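Local atomic coordinates of beta-galactosidase/beta-glucuronidase (Faecalibacterium prausnitzii L2-6, PDB entry 6MVF), a protein that binds flavin mononucleotide and, as a family 2 glycoside hydrolase from a human gut bacterium, probably cleaves beta-glucuronides. Residues Y90-A95 against I118-I123; V72-F77 against D131-I136; E32-R37 against V48-T53. All blocks are in the same frame, centred on the assembly; numbering follows the deposited sequence.

Contact 1. Residues Y90-A95 against I118-I123; sequences YVEVLA and IFRADI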
# COMPACT_ATOMS: atom_id res chain seq x y z
N TYR A 90 25.71 -6.54 17.06
CA TYR A 90 26.31 -7.38 16.03
C TYR A 90 26.21 -6.66 14.70
O TYR A 90 25.19 -6.02 14.41
CB TYR A 90 25.61 -8.74 15.95
CG TYR A 90 26.04 -9.78 16.97
CD1 TYR A 90 25.56 -9.75 18.29
CD2 TYR A 90 26.89 -10.82 16.61
CE1 TYR A 90 25.95 -10.73 19.22
CE2 TYR A 90 27.28 -11.79 17.53
CZ TYR A 90 26.82 -11.75 18.82
OH TYR A 90 27.23 -12.73 19.70
N VAL A 91 27.26 -6.75 13.89
CA VAL A 91 27.17 -6.34 12.49
C VAL A 91 27.01 -7.60 11.65
O VAL A 91 27.67 -8.62 11.91
CB VAL A 91 28.38 -5.50 12.02
CG1 VAL A 91 29.68 -6.23 12.24
CG2 VAL A 91 28.24 -5.18 10.57
N GLU A 92 26.08 -7.56 10.70
CA GLU A 92 25.78 -8.69 9.83
C GLU A 92 25.98 -8.26 8.38
O GLU A 92 25.26 -7.39 7.88
CB GLU A 92 24.35 -9.17 10.08
CG GLU A 92 23.81 -10.13 9.05
CD GLU A 92 22.41 -10.61 9.41
OE1 GLU A 92 22.30 -11.62 10.16
OE2 GLU A 92 21.42 -9.98 8.94
N VAL A 93 26.99 -8.85 7.72
CA VAL A 93 27.24 -8.66 6.30
C VAL A 93 26.59 -9.82 5.55
O VAL A 93 26.88 -10.99 5.85
CB VAL A 93 28.75 -8.60 6.00
CG1 VAL A 93 28.99 -8.46 4.49
CG2 VAL A 93 29.42 -7.46 6.78
N LEU A 94 25.72 -9.52 4.59
CA LEU A 94 24.98 -10.60 3.94
C LEU A 94 25.78 -11.26 2.82
O LEU A 94 25.42 -12.36 2.39
CB LEU A 94 23.62 -10.11 3.41
CG LEU A 94 22.67 -9.58 4.50
CD1 LEU A 94 21.42 -8.88 3.92
CD2 LEU A 94 22.29 -10.67 5.49
N ALA A 95 26.84 -10.59 2.35
CA ALA A 95 27.85 -11.12 1.44
C ALA A 95 28.90 -10.05 1.14
O ALA A 95 28.58 -8.86 0.99
CB ALA A 95 27.23 -11.63 0.12
N ILE A 118 26.60 -15.21 4.45
CA ILE A 118 26.44 -14.26 5.54
C ILE A 118 27.55 -14.50 6.55
O ILE A 118 27.93 -15.65 6.84
CB ILE A 118 25.05 -14.44 6.18
CG1 ILE A 118 23.95 -14.12 5.18
CG2 ILE A 118 24.87 -13.59 7.44
CD1 ILE A 118 22.62 -14.73 5.55
N PHE A 119 28.10 -13.42 7.09
CA PHE A 119 28.96 -13.56 8.26
C PHE A 119 28.67 -12.42 9.22
O PHE A 119 28.22 -11.34 8.79
CB PHE A 119 30.44 -13.62 7.86
CG PHE A 119 30.93 -12.41 7.14
CD1 PHE A 119 30.80 -12.31 5.76
CD2 PHE A 119 31.54 -11.38 7.83
CE1 PHE A 119 31.27 -11.19 5.09
CE2 PHE A 119 32.00 -10.26 7.17
CZ PHE A 119 31.87 -10.16 5.81
N ARG A 120 28.85 -12.68 10.51
CA ARG A 120 28.52 -11.73 11.57
C ARG A 120 29.70 -11.53 12.50
O ARG A 120 30.66 -12.31 12.51
CB ARG A 120 27.31 -12.18 12.40
CG ARG A 120 26.12 -12.55 11.57
CD ARG A 120 24.88 -12.66 12.42
NE ARG A 120 23.78 -13.23 11.64
CZ ARG A 120 23.44 -14.52 11.66
NH1 ARG A 120 24.10 -15.39 12.43
NH2 ARG A 120 22.43 -14.93 10.91
N ALA A 121 29.60 -10.47 13.31
CA ALA A 121 30.65 -10.11 14.26
C ALA A 121 30.04 -9.39 15.46
O ALA A 121 29.26 -8.44 15.29
CB ALA A 121 31.71 -9.22 13.60
N ASP A 122 30.38 -9.86 16.67
CA ASP A 122 29.96 -9.21 17.92
C ASP A 122 30.82 -7.96 18.12
O ASP A 122 31.97 -8.04 18.54
CB ASP A 122 30.09 -10.21 19.07
CG ASP A 122 29.63 -9.65 20.42
OD1 ASP A 122 29.27 -8.45 20.51
OD2 ASP A 122 29.63 -10.43 21.41
N ILE A 123 30.28 -6.79 17.82
CA ILE A 123 31.03 -5.55 17.95
C ILE A 123 30.63 -4.78 19.21
O ILE A 123 30.87 -3.58 19.28
CB ILE A 123 30.89 -4.67 16.70
CG1 ILE A 123 29.44 -4.19 16.56
CG2 ILE A 123 31.30 -5.44 15.47
CD1 ILE A 123 29.30 -2.96 15.72

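Contact 2. Residues V72-F77 against D131-I136; sequences VYSRTF and DNELTI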
# COMPACT_ATOMS: atom_id res chain seq x y z
N VAL A 72 37.28 -0.00 -0.04
CA VAL A 72 36.96 0.22 1.36
C VAL A 72 35.65 0.98 1.42
O VAL A 72 35.53 2.09 0.87
CB VAL A 72 38.07 1.00 2.08
CG1 VAL A 72 37.70 1.25 3.54
CG2 VAL A 72 39.35 0.22 2.01
N TYR A 73 34.66 0.38 2.07
CA TYR A 73 33.38 1.02 2.37
C TYR A 73 33.45 1.53 3.80
O TYR A 73 34.02 0.87 4.67
CB TYR A 73 32.19 0.05 2.23
CG TYR A 73 31.91 -0.56 0.85
CD1 TYR A 73 32.57 -1.70 0.40
CD2 TYR A 73 30.94 0.00 0.02
CE1 TYR A 73 32.30 -2.26 -0.84
CE2 TYR A 73 30.67 -0.54 -1.22
CZ TYR A 73 31.35 -1.67 -1.66
OH TYR A 73 31.05 -2.20 -2.90
N SER A 74 32.84 2.68 4.05
CA SER A 74 32.75 3.16 5.43
C SER A 74 31.53 4.05 5.58
O SER A 74 31.12 4.73 4.64
CB SER A 74 34.01 3.92 5.85
OG SER A 74 34.07 5.18 5.22
N ARG A 75 30.96 4.02 6.79
CA ARG A 75 29.81 4.84 7.15
C ARG A 75 29.78 4.99 8.66
O ARG A 75 30.54 4.34 9.38
CB ARG A 75 28.50 4.24 6.64
CG ARG A 75 28.00 3.06 7.43
CD ARG A 75 26.53 2.84 7.17
NE ARG A 75 25.71 3.50 8.18
CZ ARG A 75 24.39 3.62 8.13
NH1 ARG A 75 23.71 3.15 7.11
NH2 ARG A 75 23.76 4.23 9.11
N THR A 76 28.87 5.84 9.13
CA THR A 76 28.66 6.10 10.55
C THR A 76 27.36 5.46 11.02
O THR A 76 26.42 5.29 10.24
CB THR A 76 28.68 7.60 10.80
OG1 THR A 76 30.02 8.06 10.58
CG2 THR A 76 28.25 7.97 12.23
N PHE A 77 27.31 5.05 12.29
CA PHE A 77 26.09 4.48 12.85
C PHE A 77 26.00 4.82 14.33
O PHE A 77 27.01 5.06 15.00
CB PHE A 77 25.99 2.96 12.62
CG PHE A 77 26.99 2.12 13.39
CD1 PHE A 77 28.26 1.87 12.88
CD2 PHE A 77 26.65 1.54 14.60
CE1 PHE A 77 29.16 1.07 13.58
CE2 PHE A 77 27.57 0.74 15.30
CZ PHE A 77 28.81 0.51 14.79
N ASP A 131 27.72 8.39 17.79
CA ASP A 131 28.24 7.96 16.50
C ASP A 131 29.39 6.97 16.67
O ASP A 131 30.20 7.09 17.60
CB ASP A 131 28.70 9.17 15.69
CG ASP A 131 27.53 9.99 15.15
OD1 ASP A 131 26.37 9.54 15.29
OD2 ASP A 131 27.77 11.08 14.59
N ASN A 132 29.43 5.97 15.79
CA ASN A 132 30.55 5.06 15.65
C ASN A 132 30.92 5.03 14.17
O ASN A 132 30.15 5.47 13.32
CB ASN A 132 30.22 3.64 16.16
CG ASN A 132 29.93 3.60 17.65
OD1 ASN A 132 30.71 3.07 18.44
ND2 ASN A 132 28.79 4.18 18.04
N GLU A 133 32.11 4.52 13.85
CA GLU A 133 32.52 4.34 12.46
C GLU A 133 32.66 2.86 12.11
O GLU A 133 33.29 2.10 12.84
CB GLU A 133 33.83 5.08 12.17
CG GLU A 133 33.61 6.43 11.45
CD GLU A 133 33.41 6.29 9.93
OE1 GLU A 133 34.10 5.44 9.29
OE2 GLU A 133 32.57 7.03 9.36
N LEU A 134 32.05 2.48 11.00
CA LEU A 134 32.08 1.11 10.48
C LEU A 134 32.87 1.09 9.18
O LEU A 134 32.56 1.86 8.25
CB LEU A 134 30.65 0.60 10.26
CG LEU A 134 30.39 -0.76 9.62
CD1 LEU A 134 31.06 -1.82 10.42
CD2 LEU A 134 28.88 -1.04 9.52
N THR A 135 33.88 0.22 9.12
CA THR A 135 34.79 0.12 7.98
C THR A 135 34.84 -1.32 7.50
O THR A 135 35.15 -2.22 8.29
CB THR A 135 36.20 0.61 8.36
OG1 THR A 135 36.13 1.96 8.83
CG2 THR A 135 37.15 0.56 7.17
N ILE A 136 34.54 -1.55 6.22
CA ILE A 136 34.59 -2.89 5.62
C ILE A 136 35.52 -2.84 4.41
O ILE A 136 35.17 -2.27 3.37
CB ILE A 136 33.21 -3.41 5.23
CG1 ILE A 136 32.24 -3.33 6.41
CG2 ILE A 136 33.32 -4.86 4.72
CD1 ILE A 136 30.75 -3.37 6.01

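Contact 3. Residues E32-R37 against V48-T53; sequences EGWTLR and VTLPHT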
# COMPACT_ATOMS: atom_id res chain seq x y z
N GLU A 32 22.39 2.53 3.77
CA GLU A 32 22.55 3.89 3.30
C GLU A 32 23.82 4.54 3.85
O GLU A 32 24.37 4.11 4.87
CB GLU A 32 21.34 4.73 3.69
CG GLU A 32 20.11 4.39 2.90
CD GLU A 32 18.84 4.60 3.70
OE1 GLU A 32 18.93 4.67 4.95
OE2 GLU A 32 17.76 4.70 3.07
N GLY A 33 24.29 5.57 3.15
CA GLY A 33 25.27 6.48 3.71
C GLY A 33 26.72 6.04 3.67
O GLY A 33 27.49 6.33 4.59
N TRP A 34 27.13 5.36 2.61
CA TRP A 34 28.47 4.80 2.53
C TRP A 34 29.32 5.62 1.58
O TRP A 34 28.84 6.15 0.57
CB TRP A 34 28.44 3.34 2.04
CG TRP A 34 27.74 2.39 2.95
CD1 TRP A 34 26.39 2.15 3.01
CD2 TRP A 34 28.34 1.54 3.94
NE1 TRP A 34 26.13 1.20 3.96
CE2 TRP A 34 27.30 0.80 4.54
CE3 TRP A 34 29.66 1.31 4.35
CZ2 TRP A 34 27.54 -0.13 5.55
CZ3 TRP A 34 29.89 0.38 5.35
CH2 TRP A 34 28.84 -0.33 5.94
N THR A 35 30.60 5.71 1.91
CA THR A 35 31.61 6.18 0.98
C THR A 35 32.49 5.01 0.60
O THR A 35 32.96 4.27 1.47
CB THR A 35 32.44 7.30 1.59
OG1 THR A 35 31.55 8.30 2.06
CG2 THR A 35 33.35 7.91 0.53
N LEU A 36 32.69 4.83 -0.71
CA LEU A 36 33.59 3.82 -1.24
C LEU A 36 34.87 4.50 -1.70
O LEU A 36 34.83 5.34 -2.60
CB LEU A 36 32.95 3.08 -2.41
CG LEU A 36 33.83 2.03 -3.07
CD1 LEU A 36 34.26 1.00 -2.04
CD2 LEU A 36 33.09 1.38 -4.19
N ARG A 37 35.99 4.15 -1.08
CA ARG A 37 37.31 4.58 -1.52
C ARG A 37 38.09 3.40 -2.08
O ARG A 37 37.79 2.23 -1.79
CB ARG A 37 38.11 5.22 -0.38
CG ARG A 37 37.50 6.48 0.18
CD ARG A 37 38.26 6.96 1.38
NE ARG A 37 37.70 8.21 1.89
CZ ARG A 37 36.91 8.29 2.95
NH1 ARG A 37 36.59 7.19 3.61
NH2 ARG A 37 36.42 9.46 3.34
N VAL A 48 27.80 5.83 -2.01
CA VAL A 48 27.07 4.72 -2.59
C VAL A 48 26.02 4.27 -1.59
O VAL A 48 26.15 4.47 -0.38
CB VAL A 48 28.00 3.52 -2.93
CG1 VAL A 48 29.10 3.93 -3.93
CG2 VAL A 48 28.61 2.92 -1.66
N THR A 49 24.97 3.64 -2.11
CA THR A 49 24.00 2.93 -1.29
C THR A 49 24.08 1.44 -1.58
O THR A 49 24.25 1.03 -2.73
CB THR A 49 22.60 3.49 -1.55
OG1 THR A 49 22.56 4.86 -1.11
CG2 THR A 49 21.55 2.71 -0.78
N LEU A 50 24.01 0.61 -0.52
CA LEU A 50 23.98 -0.84 -0.68
C LEU A 50 22.58 -1.33 -1.04
O LEU A 50 21.59 -0.75 -0.59
CB LEU A 50 24.43 -1.54 0.60
CG LEU A 50 25.74 -1.06 1.20
CD1 LEU A 50 26.11 -1.97 2.37
CD2 LEU A 50 26.84 -0.99 0.13
N PRO A 51 22.46 -2.43 -1.82
CA PRO A 51 23.47 -3.31 -2.43
C PRO A 51 24.36 -2.65 -3.44
O PRO A 51 23.89 -1.84 -4.23
CB PRO A 51 22.63 -4.40 -3.13
CG PRO A 51 21.25 -3.87 -3.16
CD PRO A 51 21.11 -3.01 -1.95
N HIS A 52 25.64 -3.02 -3.44
CA HIS A 52 26.59 -2.33 -4.31
C HIS A 52 27.69 -3.26 -4.78
O HIS A 52 28.20 -4.10 -4.03
CB HIS A 52 27.21 -1.12 -3.61
CG HIS A 52 28.20 -0.40 -4.46
ND1 HIS A 52 29.55 -0.66 -4.41
CD2 HIS A 52 28.03 0.53 -5.43
CE1 HIS A 52 30.17 0.09 -5.30
NE2 HIS A 52 29.27 0.82 -5.93
N THR A 53 28.07 -3.09 -6.04
CA THR A 53 29.32 -3.63 -6.54
C THR A 53 29.98 -2.58 -7.41
O THR A 53 29.30 -1.85 -8.14
CB THR A 53 29.12 -4.90 -7.36
OG1 THR A 53 30.38 -5.27 -7.95
CG2 THR A 53 28.06 -4.70 -8.46

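Contact 1. Residues Y90-A95 against I118-I123
Strands Tyr90-Val93 and Phe119-Asp122 run antiparallel with axes 4.7 Å apart at closest approach, and the hydrogen-bonded pairs Val91-Ala121 and Val93-Phe119 tie them with four backbone N-H to O bonds. The intervening non-hydrogen-bonded pairs, Glu92-Arg120 and Tyr90-Asp122, put their side chains on the face opposite Val91 and Val93. There Glu92 and Arg120 lie side by side and point the same way. Arg120 NE gives a straight bond (177°) of 2.6 Å to Glu92 OE1, meeting the anti lone pair and staying in the guanidinium plane, while Arg120 NH2 adds a weak, longer one. Glu92 CG stands anti to the backbone N (chi1 168°), and the extended chain beyond it carries the carboxylate to the guanidinium edge. Both charged groups have further partners: Asn164 meets Glu92 OE2, and the carbonyls of Leu175 and Gly180 take Arg120 NH1 and NH2, which would fix the rotation of the guanidinium. Beside them the Tyr90 ring lies over Asp122 in a CH-pi contact, with Asp122 CA 3.9 Å from the ring centroid. Ring and carboxylate are stacked with planes only 19° apart; Tyr90 OH bonds to Asp176, and Asp122 to Thr124 and Arg88. On the opposite face Val93 CB sits over the Phe119 ring, 3.5 Å from Phe119 CZ. Val91 CG1 touches Ala121 CB and, the two side chains crossing at about a right angle, Ile123 CG2 at 3.7 Å. Val91, Phe119, Ala121 and Ile123 pack on strands 99-104 and 107-113, whereas Arg120 comes within about 7 Å of the flavin. With apolar groups packed between the sheets and polar ones turned toward the flavin side, the pair forms one edge of a four-stranded sheet in the beta-sandwich (jelly-roll) sugar-binding domain of family 2 glycosidases.

Contact 2. Residues V72-F77 against D131-I136
Thr76 OG1 donates to Glu133 OE2 at 3.0 Å, meeting the carboxylate oxygen on its anti side and somewhat out of plane. The glutamate chain is bent at chi2 (-82°), which brings the carboxylate over the partner strand, where the side chain crosses that of Thr76 at about a right angle. The Thr76 methyl, CG2, rests against Asp131 CG at 3.6 Å, while Asp131 OD1 pairs with Lys78. On the other face the Phe77 ring lies over Asn132 CB, 3.9 Å from the ring centroid, with ring and amide planes 23° apart. Phe77 CE1 also meets Leu134 CB at 3.7 Å. The amide of Asn132 is held in turn by Arg128 O and Asn105. Arg75 grips the carbonyl oxygen of the next residue, Thr76 O, side-on with NE and NH2. Between the two faces, six backbone bonds in the hydrogen-bonded pairs Tyr73-Ile136, Arg75-Leu134 and Phe77-Asn132 set an antiparallel ladder. Strands 70-78 and 131-139 are the middle pair of a six-stranded sheet, flanked by 34-37 and 99-104; Phe77 and Ile136 reach strand 163-168 of the facing sheet, and Trp34 packs on Leu134.

Contact 3. Residues E32-R37 against V48-T53
Trp34 and Leu50 cross obliquely, the leucine lying over one face of the indole. Leu50 CG stands 3.9 Å from the centroid of the five-membered ring of Trp34, a CH-pi contact, and Leu50 CD1 sits over the rim near Trp34 NE1 and CE2. With CG anti to its carbonyl carbon (chi1 -64°), the indole swings beside its own backbone N, the direction in which the opposing chain leads from Val48 to Leu50. The edge of the ring meets Val48 O near its plane, and Trp34 NE1 donates to Leu30 O, so the indole is held in rotation as well as covered. It also packs on Leu134 and Ile136 of strand 131-139, while Trp34 CB touches Val48 CG2 at 3.7 Å. Replacing Trp34 by an alanine is likely to strip Leu50 of the flat surface it lies on, leave Leu30 O without its indole donor and open a gap beside Leu134 and Ile136. Beneath these side chains Trp34 and Val48 form one antiparallel hydrogen-bonded pair, Val48 N to Trp34 O at 2.8 Å and a longer return bond of 3.3 Å from Trp34 N to Val48 O. This pair is where strand 46-48, an edge strand of a six-stranded sheet in the jelly-roll sugar-binding domain, leaves its neighbour 34-37 and becomes loop. Beyond Leu50 the chain passes through the cis peptide before Pro51 and brings His52 back toward the sheet. Leu36 CD2 approaches His52 CE1 at 3.4 Å, obliquely to the imidazole, and Leu36 CB lies 4.2 Å from Val48 CG1. His52 ND1 is hydrogen-bonded to Tyr73 OH, and the two rings meet nearly at right angles. Farther out, Glu32 CG and Thr49 CG2 touch loosely at 4.3 Å on the exposed margin.

How the contacts relate
Contacts 2 and 3 belong to one sheet, where strands 70-78 and 34-37 are neighbours: contact 2 is its middle and contact 3 its edge, where the bridging is down to one pair. Contact 1 lies in the other sheet of the sandwich, nested along the chain inside the loop closed by contact 2. One place where the two sheets meet is Ile123 CD1 on Phe77 CZ, 3.6 Å apart; contacts 1 and 3 do not touch. Contacts 1 and 2 are largely buried on their inward faces, whereas contact 3 has as many exposed residues as buried ones. Their polar chemistry differs: a salt bridge facing the flavin side in contact 1, a threonine-glutamate bond in contact 2, and chiefly aromatic and aliphatic packing in contact 3.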